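Local coordinates for UPF0255 protein frsA (Vibrio vulnificus, PDB 3MVE) that probably hydrolyses carboxylic esters to an alcohol and a carboxylate, as a member of the FrsA family within the alpha/beta-hydrolase clan, at residues A25-M30 against P138-D143; Y100-L105 against S129-I134; A182-T187 against I258-H263; L225-P230 against R246-V251. All coordinates share one frame; numbering follows the deposited sequence.

Interaction 1 of 4, residues A25-M30 against P138-D143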
loop_
_atom_site.group_PDB
_atom_site.type_symbol
_atom_site.label_atom_id
_atom_site.label_comp_id
_atom_site.label_asym_id
_atom_site.label_seq_id
_atom_site.Cartn_x
_atom_site.Cartn_y
_atom_site.Cartn_z
ATOM N N ALA A 25 -15.615 -13.086 -7.510
ATOM C CA ALA A 25 -16.520 -13.620 -6.495
ATOM C C ALA A 25 -16.795 -12.635 -5.353
ATOM O O ALA A 25 -17.562 -12.940 -4.430
ATOM C CB ALA A 25 -15.950 -14.932 -5.913
ATOM N N LEU A 26 -16.190 -11.456 -5.410
ATOM C CA LEU A 26 -16.385 -10.484 -4.343
ATOM C C LEU A 26 -17.756 -9.812 -4.292
ATOM O O LEU A 26 -18.259 -9.520 -3.206
ATOM C CB LEU A 26 -15.296 -9.413 -4.398
ATOM C CG LEU A 26 -13.916 -9.810 -3.842
ATOM C CD1 LEU A 26 -12.894 -8.739 -4.205
ATOM C CD2 LEU A 26 -13.993 -9.993 -2.321
ATOM N N THR A 27 -18.364 -9.572 -5.452
ATOM C CA THR A 27 -19.654 -8.917 -5.483
ATOM C C THR A 27 -20.815 -9.892 -5.238
ATOM O O THR A 27 -20.915 -10.944 -5.866
ATOM C CB THR A 27 -19.844 -8.172 -6.816
ATOM O OG1 THR A 27 -18.669 -7.392 -7.090
ATOM C CG2 THR A 27 -21.046 -7.238 -6.738
ATOM N N GLN A 28 -21.684 -9.521 -4.302
ATOM C CA GLN A 28 -22.839 -10.327 -3.921
ATOM C C GLN A 28 -24.101 -9.958 -4.690
ATOM O O GLN A 28 -24.498 -8.796 -4.723
ATOM C CB GLN A 28 -23.083 -10.162 -2.421
ATOM C CG GLN A 28 -22.058 -10.881 -1.573
ATOM C CD GLN A 28 -22.247 -12.386 -1.634
ATOM O OE1 GLN A 28 -22.348 -12.969 -2.718
ATOM N NE2 GLN A 28 -22.299 -13.024 -0.467
ATOM N N TYR A 29 -24.732 -10.958 -5.296
ATOM C CA TYR A 29 -25.948 -10.745 -6.068
ATOM C C TYR A 29 -27.125 -11.511 -5.488
ATOM O O TYR A 29 -26.947 -12.553 -4.850
ATOM C CB TYR A 29 -25.740 -11.193 -7.517
ATOM C CG TYR A 29 -24.868 -10.270 -8.321
ATOM C CD1 TYR A 29 -25.426 -9.274 -9.117
ATOM C CD2 TYR A 29 -23.475 -10.366 -8.256
ATOM C CE1 TYR A 29 -24.630 -8.400 -9.825
ATOM C CE2 TYR A 29 -22.673 -9.497 -8.956
ATOM C CZ TYR A 29 -23.252 -8.514 -9.737
ATOM O OH TYR A 29 -22.454 -7.623 -10.410
ATOM N N MET A 30 -28.325 -10.986 -5.706
ATOM C CA MET A 30 -29.532 -11.652 -5.241
ATOM C C MET A 30 -29.723 -12.859 -6.162
ATOM O O MET A 30 -29.429 -12.787 -7.361
ATOM C CB MET A 30 -30.735 -10.711 -5.337
ATOM C CG MET A 30 -30.776 -9.627 -4.263
ATOM S SD MET A 30 -30.946 -10.293 -2.585
ATOM C CE MET A 30 -32.738 -10.715 -2.637
ATOM N N PRO A 138 -10.359 -4.543 -11.957
ATOM C CA PRO A 138 -10.981 -3.217 -12.097
ATOM C C PRO A 138 -11.057 -2.350 -10.833
ATOM O O PRO A 138 -11.855 -1.407 -10.764
ATOM C CB PRO A 138 -12.368 -3.548 -12.646
ATOM C CG PRO A 138 -12.709 -4.785 -11.895
ATOM C CD PRO A 138 -11.396 -5.593 -11.941
ATOM N N HIS A 139 -10.252 -2.676 -9.832
ATOM C CA HIS A 139 -10.224 -1.894 -8.604
ATOM C C HIS A 139 -11.520 -1.906 -7.792
ATOM O O HIS A 139 -12.045 -0.838 -7.437
ATOM C CB HIS A 139 -9.845 -0.450 -8.937
ATOM C CG HIS A 139 -8.610 -0.346 -9.766
ATOM N ND1 HIS A 139 -7.365 -0.701 -9.289
ATOM C CD2 HIS A 139 -8.439 -0.038 -11.074
ATOM C CE1 HIS A 139 -6.485 -0.620 -10.267
ATOM N NE2 HIS A 139 -7.111 -0.223 -11.361
ATOM N N LEU A 140 -12.023 -3.099 -7.487
ATOM C CA LEU A 140 -13.238 -3.222 -6.685
ATOM C C LEU A 140 -12.910 -2.852 -5.231
ATOM O O LEU A 140 -11.875 -3.244 -4.687
ATOM C CB LEU A 140 -13.793 -4.651 -6.739
ATOM C CG LEU A 140 -14.201 -5.243 -8.096
ATOM C CD1 LEU A 140 -14.846 -6.600 -7.840
ATOM C CD2 LEU A 140 -15.179 -4.333 -8.828
ATOM N N LYS A 141 -13.803 -2.094 -4.615
ATOM C CA LYS A 141 -13.635 -1.626 -3.246
ATOM C C LYS A 141 -13.168 -2.667 -2.232
ATOM O O LYS A 141 -12.215 -2.431 -1.493
ATOM C CB LYS A 141 -14.943 -0.980 -2.758
ATOM N N SER A 142 -13.824 -3.817 -2.199
ATOM C CA SER A 142 -13.475 -4.843 -1.228
ATOM C C SER A 142 -12.335 -5.770 -1.636
ATOM O O SER A 142 -12.039 -6.734 -0.926
ATOM C CB SER A 142 -14.711 -5.684 -0.913
ATOM O OG SER A 142 -15.164 -6.361 -2.081
ATOM N N ASP A 143 -11.709 -5.495 -2.778
ATOM C CA ASP A 143 -10.611 -6.332 -3.254
ATOM C C ASP A 143 -9.297 -5.933 -2.577
ATOM O O ASP A 143 -8.663 -4.943 -2.969
ATOM C CB ASP A 143 -10.453 -6.183 -4.760
ATOM C CG ASP A 143 -9.541 -7.225 -5.343
ATOM O OD1 ASP A 143 -8.694 -7.757 -4.587
ATOM O OD2 ASP A 143 -9.671 -7.501 -6.554
#
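The carboxylate of Asp143, whose CB and CA form the platform on which Leu26 rests, has partners on both oxygens. OD1 takes weak hydrogen bonds from the backbone N of Leu145 and of Ala146, while OD2 is hydrogen-bonded to the hydroxyl of Thr23, two residues before segment 25-30. Asp143 is thereby the N-cap of helix 144-163, and the engagement of both oxygens should restrict its rotation. CG lies anti to the backbone N (chi1 -168°), and the aliphatic base of the residue remains available to Leu26. There the CD1 methyl of Leu26 sits 3.5 Å from Asp143 CA and 3.6 Å from Asp143 CB, the two side chains crossing at about a right angle. The chain before the cap folds as a type I beta turn, Leu140 to Asp143, closed by the backbone bond from Asp143 N to Leu140 O (3.0 Å). This turn links helix 118-136 to helix 144-163, and segment 25-30, a loop that leads into helix 31-44, packs against it. The other branch of Leu26, CD2, comes within 3.8 Å of Ser142 OG, a van der Waals approach between a methyl and a hydroxyl. Leu140, at the start of the turn, brings CD1 to 4.0 Å from Thr27 OG1, again with the side chains nearly perpendicular, and to 4.5 Å from Leu26 CB. Helix 314-323 backs both segments: Thr27 touches Asp318, the hydroxyl of Tyr29 is hydrogen-bonded to Asp318 OD1, and Pro138 lies on Met315 and Val319.

Interaction 2 of 4, residues Y100-L105 against S129-I134. With EDO (1,2-ethanediol), chain F.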
loop_
_atom_site.group_PDB
_atom_site.type_symbol
_atom_site.label_atom_id
_atom_site.label_comp_id
_atom_site.label_asym_id
_atom_site.label_seq_id
_atom_site.Cartn_x
_atom_site.Cartn_y
_atom_site.Cartn_z
ATOM N N TYR A 100 -1.312 -11.297 -8.971
ATOM C CA TYR A 100 0.003 -11.898 -8.781
ATOM C C TYR A 100 0.900 -11.789 -10.021
ATOM O O TYR A 100 2.050 -11.336 -9.941
ATOM C CB TYR A 100 -0.198 -13.366 -8.398
ATOM C CG TYR A 100 1.063 -14.170 -8.247
ATOM C CD1 TYR A 100 1.654 -14.357 -6.998
ATOM C CD2 TYR A 100 1.671 -14.740 -9.358
ATOM C CE1 TYR A 100 2.832 -15.100 -6.864
ATOM C CE2 TYR A 100 2.842 -15.482 -9.242
ATOM C CZ TYR A 100 3.419 -15.658 -7.995
ATOM O OH TYR A 100 4.583 -16.384 -7.911
ATOM N N GLU A 101 0.374 -12.198 -11.169
ATOM C CA GLU A 101 1.146 -12.187 -12.407
ATOM C C GLU A 101 1.527 -10.789 -12.888
ATOM O O GLU A 101 2.655 -10.564 -13.324
ATOM C CB GLU A 101 0.382 -12.940 -13.507
ATOM C CG GLU A 101 0.261 -14.474 -13.297
ATOM C CD GLU A 101 1.622 -15.177 -13.133
ATOM O OE1 GLU A 101 2.661 -14.592 -13.513
ATOM O OE2 GLU A 101 1.656 -16.319 -12.627
ATOM N N TRP A 102 0.592 -9.842 -12.815
ATOM C CA TRP A 102 0.887 -8.479 -13.224
ATOM C C TRP A 102 1.864 -7.827 -12.234
ATOM O O TRP A 102 2.741 -7.062 -12.636
ATOM C CB TRP A 102 -0.407 -7.654 -13.325
ATOM C CG TRP A 102 -1.134 -7.891 -14.601
ATOM C CD1 TRP A 102 -2.251 -8.647 -14.786
ATOM C CD2 TRP A 102 -0.739 -7.428 -15.895
ATOM N NE1 TRP A 102 -2.581 -8.691 -16.127
ATOM C CE2 TRP A 102 -1.667 -7.949 -16.829
ATOM C CE3 TRP A 102 0.311 -6.623 -16.359
ATOM C CZ2 TRP A 102 -1.577 -7.691 -18.204
ATOM C CZ3 TRP A 102 0.403 -6.366 -17.729
ATOM C CH2 TRP A 102 -0.538 -6.902 -18.634
ATOM N N THR A 103 1.709 -8.120 -10.945
ATOM C CA THR A 103 2.613 -7.553 -9.947
ATOM C C THR A 103 4.024 -8.082 -10.200
ATOM O O THR A 103 4.997 -7.351 -10.011
ATOM C CB THR A 103 2.171 -7.894 -8.502
ATOM O OG1 THR A 103 0.884 -7.306 -8.255
ATOM C CG2 THR A 103 3.164 -7.337 -7.486
ATOM N N ARG A 104 4.141 -9.339 -10.643
ATOM C CA ARG A 104 5.457 -9.897 -10.938
ATOM C C ARG A 104 6.149 -9.061 -12.022
ATOM O O ARG A 104 7.330 -8.737 -11.905
ATOM C CB ARG A 104 5.343 -11.356 -11.393
ATOM N N LEU A 105 5.417 -8.708 -13.075
ATOM C CA LEU A 105 5.984 -7.901 -14.153
ATOM C C LEU A 105 6.344 -6.511 -13.632
ATOM O O LEU A 105 7.400 -5.955 -13.952
ATOM C CB LEU A 105 4.980 -7.789 -15.313
ATOM C CG LEU A 105 5.410 -7.001 -16.546
ATOM C CD1 LEU A 105 6.750 -7.543 -17.076
ATOM C CD2 LEU A 105 4.319 -7.082 -17.611
ATOM N N SER A 129 4.711 1.084 -12.328
ATOM C CA SER A 129 3.508 1.671 -11.771
ATOM C C SER A 129 2.268 1.204 -12.532
ATOM O O SER A 129 1.285 0.768 -11.925
ATOM C CB SER A 129 3.601 3.191 -11.818
ATOM O OG SER A 129 2.448 3.774 -11.253
ATOM N N LEU A 130 2.317 1.275 -13.859
ATOM C CA LEU A 130 1.181 0.859 -14.677
ATOM C C LEU A 130 0.894 -0.640 -14.469
ATOM O O LEU A 130 -0.261 -1.052 -14.366
ATOM C CB LEU A 130 1.462 1.176 -16.161
ATOM C CG LEU A 130 0.302 1.023 -17.155
ATOM C CD1 LEU A 130 -0.903 1.862 -16.719
ATOM C CD2 LEU A 130 0.771 1.471 -18.531
ATOM N N CYS A 131 1.936 -1.465 -14.387
ATOM C CA CYS A 131 1.705 -2.892 -14.153
ATOM C C CYS A 131 1.039 -3.148 -12.801
ATOM O O CYS A 131 0.173 -4.017 -12.693
ATOM C CB CYS A 131 3.019 -3.698 -14.254
ATOM S SG CYS A 131 3.679 -3.785 -15.941
ATOM N N TYR A 132 1.433 -2.407 -11.767
ATOM C CA TYR A 132 0.815 -2.606 -10.451
ATOM C C TYR A 132 -0.667 -2.204 -10.497
ATOM O O TYR A 132 -1.526 -2.824 -9.840
ATOM C CB TYR A 132 1.530 -1.773 -9.382
ATOM C CG TYR A 132 2.978 -2.170 -9.142
ATOM C CD1 TYR A 132 3.358 -3.519 -9.108
ATOM C CD2 TYR A 132 3.963 -1.201 -8.905
ATOM C CE1 TYR A 132 4.685 -3.902 -8.841
ATOM C CE2 TYR A 132 5.297 -1.568 -8.638
ATOM C CZ TYR A 132 5.652 -2.920 -8.611
ATOM O OH TYR A 132 6.966 -3.292 -8.377
ATOM N N SER A 133 -0.956 -1.170 -11.286
ATOM C CA SER A 133 -2.318 -0.666 -11.428
ATOM C C SER A 133 -3.173 -1.712 -12.133
ATOM O O SER A 133 -4.286 -2.011 -11.696
ATOM C CB SER A 133 -2.322 0.641 -12.230
ATOM O OG SER A 133 -3.634 1.149 -12.350
ATOM N N ILE A 134 -2.643 -2.267 -13.226
ATOM C CA ILE A 134 -3.351 -3.297 -13.984
ATOM C C ILE A 134 -3.661 -4.500 -13.088
ATOM O O ILE A 134 -4.720 -5.110 -13.200
ATOM C CB ILE A 134 -2.514 -3.740 -15.206
ATOM C CG1 ILE A 134 -2.484 -2.600 -16.236
ATOM C CG2 ILE A 134 -3.102 -5.005 -15.817
ATOM C CD1 ILE A 134 -1.503 -2.825 -17.348
HETATM C C1 EDO F . 0.099 -7.392 -4.817
HETATM O O1 EDO F . 0.548 -6.345 -5.670
HETATM C C2 EDO F . -1.422 -7.479 -4.866
HETATM O O2 EDO F . -1.930 -7.548 -3.534
#
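Two neighbouring helices, 98-113 and 118-136, form an antiparallel helical hairpin, and Trp102 and Ile134 meet in the seam between them. Over these segments the axes approach to 7.7 Å and run at 175° to each other. The main contact is a CH-pi interaction: the CG2 methyl of Ile134 stands over the Trp102 indole, 3.4 Å from the centroid of its five-membered ring and 14° off the ring normal. CG2 is the branch of Ile134 anti to the backbone N, while CD1, on the other branch, extends to Trp102 CZ3 at 4.0 Å. Cys131 SG sits at the indole edge, near its plane, and packs on Leu105 CG at 3.7 Å. The backbone O of Thr103 lies at the edge of the Tyr132 ring, near its plane and 3.7 Å from Tyr132 CE1; the Thr103 CG2 methyl lies 4.0 Å from the same CE1 of Tyr132, the two side chains crossing at about a right angle. The phenol hydroxyl of Tyr132 is hydrogen-bonded to Gln110 OE1, farther along the first helix. Thr103 OG1 accepts a 2.8 Å hydrogen bond from O1 of an ethanediol molecule, probably from the crystallisation liquor, and is also bonded to Ala99 O within its own helix. Trp98 and Trp59 add further rings around Trp102. Such close, hydrophobic, nearly antiparallel packing of sequential helices is typical of an alpha-alpha hairpin, here within the helical region that precedes the sheet.

Interaction 3 of 4, residues A182-T187 against I258-H263; sequences AHLHLT and IPYVDH
The Tyr260 ring turns neither a face nor an edge squarely to Leu184, whose CD2 methyl approaches it obliquely. The contact is instead made at the root of the tyrosine, where CB lies 4.0 Å from Leu186 CD2 and 4.2 Å from Leu184 CD2, while the ring itself leads away from the strand. Leu184 divides its two methyls: CD2 meets Ile258 CG2 at 3.9 Å, and CD1 meets Val261 CG1, also at 3.9 Å. With CG anti to the backbone N (chi1 180°), the leucine fork is extended from the strand and spans the type I turn Ile258-Val261, which is closed by Val261 N to Ile258 O (3.1 Å). Leu186 CD2 lies 3.9 Å from Tyr260 O, the two side chains crossing nearly at right angles. His183 and His185 alternate with these leucines; a weak bond runs from His185 ND1 to His183 O, and Met224 O on the adjacent strand is a further partner of ND1. Strand 179-186 runs antiparallel to both its neighbours, 167-174 and 223-227. It thus matches the antiparallel second strand of the alpha/beta-hydrolase sheet, here packed against the connection from helix 246-254 to strand 266-271 in a beta-alpha-beta crossover.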
loop_
_atom_site.group_PDB
_atom_site.type_symbol
_atom_site.label_atom_id
_atom_site.label_comp_id
_atom_site.label_asym_id
_atom_site.label_seq_id
_atom_site.Cartn_x
_atom_site.Cartn_y
_atom_site.Cartn_z
ATOM N N ALA A 182 -4.719 15.366 -6.664
ATOM C CA ALA A 182 -4.598 15.459 -8.113
ATOM C C ALA A 182 -3.123 15.549 -8.494
ATOM O O ALA A 182 -2.301 16.006 -7.700
ATOM C CB ALA A 182 -5.362 16.698 -8.627
ATOM N N HIS A 183 -2.784 15.107 -9.700
ATOM C CA HIS A 183 -1.395 15.166 -10.144
ATOM C C HIS A 183 -1.237 16.106 -11.322
ATOM O O HIS A 183 -1.850 15.906 -12.380
ATOM C CB HIS A 183 -0.875 13.775 -10.538
ATOM C CG HIS A 183 -0.765 12.824 -9.389
ATOM N ND1 HIS A 183 -1.865 12.251 -8.792
ATOM C CD2 HIS A 183 0.317 12.374 -8.703
ATOM C CE1 HIS A 183 -1.468 11.491 -7.782
ATOM N NE2 HIS A 183 -0.151 11.550 -7.708
ATOM N N LEU A 184 -0.407 17.126 -11.129
ATOM C CA LEU A 184 -0.139 18.118 -12.166
ATOM C C LEU A 184 1.151 17.754 -12.881
ATOM O O LEU A 184 2.227 17.747 -12.279
ATOM C CB LEU A 184 -0.015 19.526 -11.545
ATOM C CG LEU A 184 0.276 20.662 -12.542
ATOM C CD1 LEU A 184 -0.898 20.785 -13.532
ATOM C CD2 LEU A 184 0.456 21.988 -11.797
ATOM N N HIS A 185 1.032 17.448 -14.168
ATOM C CA HIS A 185 2.169 17.067 -14.983
ATOM C C HIS A 185 2.575 18.262 -15.849
ATOM O O HIS A 185 1.746 18.828 -16.570
ATOM C CB HIS A 185 1.801 15.880 -15.877
ATOM C CG HIS A 185 1.282 14.687 -15.132
ATOM N ND1 HIS A 185 0.076 14.690 -14.464
ATOM C CD2 HIS A 185 1.783 13.434 -14.999
ATOM C CE1 HIS A 185 -0.147 13.489 -13.957
ATOM N NE2 HIS A 185 0.875 12.709 -14.266
ATOM N N LEU A 186 3.845 18.645 -15.783
ATOM C CA LEU A 186 4.306 19.797 -16.543
ATOM C C LEU A 186 5.619 19.534 -17.262
ATOM O O LEU A 186 6.472 18.775 -16.784
ATOM C CB LEU A 186 4.494 20.996 -15.604
ATOM C CG LEU A 186 3.329 21.452 -14.714
ATOM C CD1 LEU A 186 3.844 21.656 -13.287
ATOM C CD2 LEU A 186 2.698 22.750 -15.270
ATOM N N THR A 187 5.789 20.165 -18.417
ATOM C CA THR A 187 7.032 20.013 -19.154
ATOM C C THR A 187 8.087 20.845 -18.429
ATOM O O THR A 187 9.278 20.523 -18.457
ATOM C CB THR A 187 6.884 20.499 -20.606
ATOM O OG1 THR A 187 6.234 21.780 -20.627
ATOM C CG2 THR A 187 6.062 19.495 -21.405
ATOM N N ILE A 258 -2.959 28.224 -8.805
ATOM C CA ILE A 258 -1.781 27.486 -9.272
ATOM C C ILE A 258 -1.095 28.313 -10.352
ATOM O O ILE A 258 -1.533 28.330 -11.497
ATOM C CB ILE A 258 -2.166 26.118 -9.890
ATOM C CG1 ILE A 258 -3.017 25.313 -8.908
ATOM C CG2 ILE A 258 -0.905 25.340 -10.263
ATOM C CD1 ILE A 258 -2.314 24.982 -7.621
ATOM N N PRO A 259 0.005 28.994 -10.003
ATOM C CA PRO A 259 0.768 29.841 -10.928
ATOM C C PRO A 259 1.421 29.105 -12.088
ATOM O O PRO A 259 1.873 29.726 -13.056
ATOM C CB PRO A 259 1.799 30.497 -10.017
ATOM C CG PRO A 259 2.080 29.411 -9.030
ATOM C CD PRO A 259 0.696 28.888 -8.705
ATOM N N TYR A 260 1.473 27.784 -11.987
ATOM C CA TYR A 260 2.079 26.979 -13.029
ATOM C C TYR A 260 1.159 26.845 -14.231
ATOM O O TYR A 260 1.607 26.535 -15.341
ATOM C CB TYR A 260 2.414 25.594 -12.479
ATOM C CG TYR A 260 3.276 25.645 -11.242
ATOM C CD1 TYR A 260 4.503 26.310 -11.254
ATOM C CD2 TYR A 260 2.863 25.039 -10.053
ATOM C CE1 TYR A 260 5.298 26.372 -10.116
ATOM C CE2 TYR A 260 3.652 25.094 -8.908
ATOM C CZ TYR A 260 4.870 25.763 -8.948
ATOM O OH TYR A 260 5.660 25.823 -7.821
ATOM N N VAL A 261 -0.131 27.085 -14.014
ATOM C CA VAL A 261 -1.083 26.952 -15.097
ATOM C C VAL A 261 -1.789 28.238 -15.501
ATOM O O VAL A 261 -1.958 29.160 -14.704
ATOM C CB VAL A 261 -2.143 25.878 -14.766
ATOM C CG1 VAL A 261 -1.459 24.546 -14.525
ATOM C CG2 VAL A 261 -2.954 26.287 -13.550
ATOM N N ASP A 262 -2.181 28.281 -16.765
ATOM C CA ASP A 262 -2.896 29.416 -17.326
ATOM C C ASP A 262 -4.378 29.090 -17.183
ATOM O O ASP A 262 -4.963 28.473 -18.057
ATOM C CB ASP A 262 -2.548 29.572 -18.807
ATOM C CG ASP A 262 -3.124 30.839 -19.407
ATOM O OD1 ASP A 262 -3.987 31.460 -18.748
ATOM O OD2 ASP A 262 -2.720 31.206 -20.535
ATOM N N HIS A 263 -4.991 29.494 -16.082
ATOM C CA HIS A 263 -6.394 29.169 -15.899
ATOM C C HIS A 263 -7.297 29.748 -16.993
ATOM O O HIS A 263 -8.499 29.485 -16.996
ATOM C CB HIS A 263 -6.866 29.621 -14.521
ATOM C CG HIS A 263 -6.628 31.070 -14.258
ATOM N ND1 HIS A 263 -5.365 31.593 -14.063
ATOM C CD2 HIS A 263 -7.484 32.116 -14.193
ATOM C CE1 HIS A 263 -5.456 32.898 -13.889
ATOM N NE2 HIS A 263 -6.731 33.242 -13.965
#

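Interaction 4 of 4, residues L225-P230 against R246-V251; sequences LTVDMP and RLHQAV
Apolar contacts dominate where Leu225 and Val227 of the strand meet Val251 of the helix. Leu225 CD2 lies 3.4 Å from Val251 CG1, tighter than usual for two methyls, the side chains sliding past each other in opposite directions. The next strand residue facing the helix, Val227, meets the other methyl of Val251 tip to tip, CG2 to CG2, at 3.8 Å. Beyond the strand, Pro230 CG packs on Leu247 CD1 (3.6 Å). Ring contacts centre on His248: Val227 CG1 lies over one face, offset toward the rim, and Met229 CG approaches the edge at CE1, 3.6 Å away. Among polar contacts, His248 NE2 donates a weak, bent hydrogen bond to Val227 O (3.4 Å, 132°), a modest link between the helix and the backbone of Val227. Arg246 CG sits between the backbone N and the carbonyl carbon (chi1 66°), and the chain then runs extended to NE, bringing NH1 to 3.6 Å from Pro230 CG; its guanidinium is tied to backbone carbonyls, NH1 to Asp243 O and NH2 to Pro239 O. The axes of strand 225-227 and helix 246-251 stand 9.7 Å apart at 148°. Helix 246-254 packs on one face of the sheet across strands 179-186, 223-227 and 193-199: Leu247 reaches Ile180, His248 touches Ile197 and Ser199, and helix 273-284 adjoins it, with Met278 against His248.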
loop_
_atom_site.group_PDB
_atom_site.type_symbol
_atom_site.label_atom_id
_atom_site.label_comp_id
_atom_site.label_asym_id
_atom_site.label_seq_id
_atom_site.Cartn_x
_atom_site.Cartn_y
_atom_site.Cartn_z
ATOM N N LEU A 225 -3.617 17.545 -15.691
ATOM C CA LEU A 225 -3.995 17.484 -14.291
ATOM C C LEU A 225 -5.003 16.358 -14.123
ATOM O O LEU A 225 -6.167 16.494 -14.505
ATOM C CB LEU A 225 -4.613 18.816 -13.859
ATOM C CG LEU A 225 -5.048 18.993 -12.399
ATOM C CD1 LEU A 225 -3.925 18.586 -11.453
ATOM C CD2 LEU A 225 -5.401 20.462 -12.181
ATOM N N THR A 226 -4.544 15.244 -13.556
ATOM C CA THR A 226 -5.404 14.088 -13.344
ATOM C C THR A 226 -6.149 14.172 -12.013
ATOM O O THR A 226 -5.664 14.755 -11.057
ATOM C CB THR A 226 -4.578 12.767 -13.391
ATOM O OG1 THR A 226 -3.551 12.805 -12.391
ATOM C CG2 THR A 226 -3.949 12.583 -14.770
ATOM N N VAL A 227 -7.336 13.585 -11.973
ATOM C CA VAL A 227 -8.177 13.581 -10.781
ATOM C C VAL A 227 -9.078 12.350 -10.817
ATOM O O VAL A 227 -9.651 12.034 -11.850
ATOM C CB VAL A 227 -9.109 14.816 -10.737
ATOM C CG1 VAL A 227 -9.858 14.839 -9.420
ATOM C CG2 VAL A 227 -8.306 16.114 -10.945
ATOM N N ASP A 228 -9.191 11.642 -9.702
ATOM C CA ASP A 228 -10.070 10.482 -9.660
ATOM C C ASP A 228 -11.498 10.963 -9.425
ATOM O O ASP A 228 -11.721 11.923 -8.681
ATOM C CB ASP A 228 -9.689 9.536 -8.516
ATOM C CG ASP A 228 -8.378 8.832 -8.758
ATOM O OD1 ASP A 228 -8.233 8.242 -9.849
ATOM O OD2 ASP A 228 -7.498 8.872 -7.863
ATOM N N MET A 229 -12.459 10.304 -10.056
ATOM C CA MET A 229 -13.858 10.654 -9.855
ATOM C C MET A 229 -14.250 10.116 -8.485
ATOM O O MET A 229 -13.583 9.241 -7.945
ATOM C CB MET A 229 -14.751 10.005 -10.914
ATOM C CG MET A 229 -14.690 10.660 -12.270
ATOM S SD MET A 229 -16.082 10.143 -13.268
ATOM C CE MET A 229 -17.394 11.007 -12.415
ATOM N N PRO A 230 -15.351 10.628 -7.910
ATOM C CA PRO A 230 -15.784 10.151 -6.592
ATOM C C PRO A 230 -15.946 8.634 -6.598
ATOM O O PRO A 230 -16.442 8.065 -7.577
ATOM C CB PRO A 230 -17.120 10.871 -6.384
ATOM C CG PRO A 230 -16.970 12.108 -7.218
ATOM C CD PRO A 230 -16.307 11.604 -8.457
ATOM N N ARG A 246 -18.349 17.167 -9.264
ATOM C CA ARG A 246 -17.935 18.149 -8.257
ATOM C C ARG A 246 -16.446 18.198 -7.900
ATOM O O ARG A 246 -15.910 19.284 -7.651
ATOM C CB ARG A 246 -18.770 17.981 -6.975
ATOM C CG ARG A 246 -18.575 16.678 -6.203
ATOM C CD ARG A 246 -19.592 16.620 -5.052
ATOM N NE ARG A 246 -19.322 15.574 -4.062
ATOM C CZ ARG A 246 -19.357 14.267 -4.311
ATOM N NH1 ARG A 246 -19.650 13.822 -5.530
ATOM N NH2 ARG A 246 -19.103 13.398 -3.338
ATOM N N LEU A 247 -15.770 17.049 -7.866
ATOM C CA LEU A 247 -14.351 17.067 -7.535
ATOM C C LEU A 247 -13.569 17.744 -8.647
ATOM O O LEU A 247 -12.619 18.480 -8.372
ATOM C CB LEU A 247 -13.815 15.659 -7.316
ATOM C CG LEU A 247 -14.594 14.836 -6.298
ATOM C CD1 LEU A 247 -13.873 13.495 -6.110
ATOM C CD2 LEU A 247 -14.720 15.607 -4.975
ATOM N N HIS A 248 -13.956 17.485 -9.900
ATOM C CA HIS A 248 -13.290 18.116 -11.032
ATOM C C HIS A 248 -13.628 19.606 -11.030
ATOM O O HIS A 248 -12.808 20.443 -11.404
ATOM C CB HIS A 248 -13.718 17.475 -12.357
ATOM C CG HIS A 248 -13.185 16.090 -12.547
ATOM N ND1 HIS A 248 -13.826 14.974 -12.051
ATOM C CD2 HIS A 248 -12.026 15.648 -13.092
ATOM C CE1 HIS A 248 -13.079 13.906 -12.275
ATOM N NE2 HIS A 248 -11.981 14.286 -12.904
ATOM N N GLN A 249 -14.839 19.926 -10.584
ATOM C CA GLN A 249 -15.289 21.312 -10.494
ATOM C C GLN A 249 -14.462 22.055 -9.434
ATOM O O GLN A 249 -14.019 23.183 -9.655
ATOM C CB GLN A 249 -16.775 21.345 -10.140
ATOM C CG GLN A 249 -17.365 22.731 -10.031
ATOM C CD GLN A 249 -18.873 22.724 -10.238
ATOM O OE1 GLN A 249 -19.581 21.881 -9.691
ATOM N NE2 GLN A 249 -19.366 23.667 -11.030
ATOM N N ALA A 250 -14.238 21.412 -8.290
ATOM C CA ALA A 250 -13.439 22.026 -7.229
ATOM C C ALA A 250 -11.992 22.201 -7.680
ATOM O O ALA A 250 -11.337 23.181 -7.321
ATOM C CB ALA A 250 -13.499 21.177 -5.956
ATOM N N VAL A 251 -11.486 21.261 -8.474
ATOM C CA VAL A 251 -10.111 21.360 -8.962
ATOM C C VAL A 251 -9.989 22.528 -9.926
ATOM O O VAL A 251 -8.981 23.235 -9.940
ATOM C CB VAL A 251 -9.658 20.079 -9.709
ATOM C CG1 VAL A 251 -8.286 20.302 -10.314
ATOM C CG2 VAL A 251 -9.623 18.894 -8.755
#

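Interactions 3 and 4 share the central sheet: their strands, 179-186 and 223-227, are neighbours, with His183 O and Thr226 N 3.0 Å apart in a probable hydrogen bond, and helix 246-254 of interaction 4 is followed, a few residues on, by the turn of interaction 3. Interactions 1 and 2 belong to the helical region before the sheet; interaction 2 is nested within the loop that interaction 1 closes, and His139 packs on Ser133 between them. Interactions 2, 3 and 4 are buried, whereas interaction 1 is only partly so. Aliphatic packing carries interaction 3, an indole face adds CH-pi character to interaction 2, interaction 4 includes a weak histidine bond, and interaction 1 sets one leucine against a helix cap.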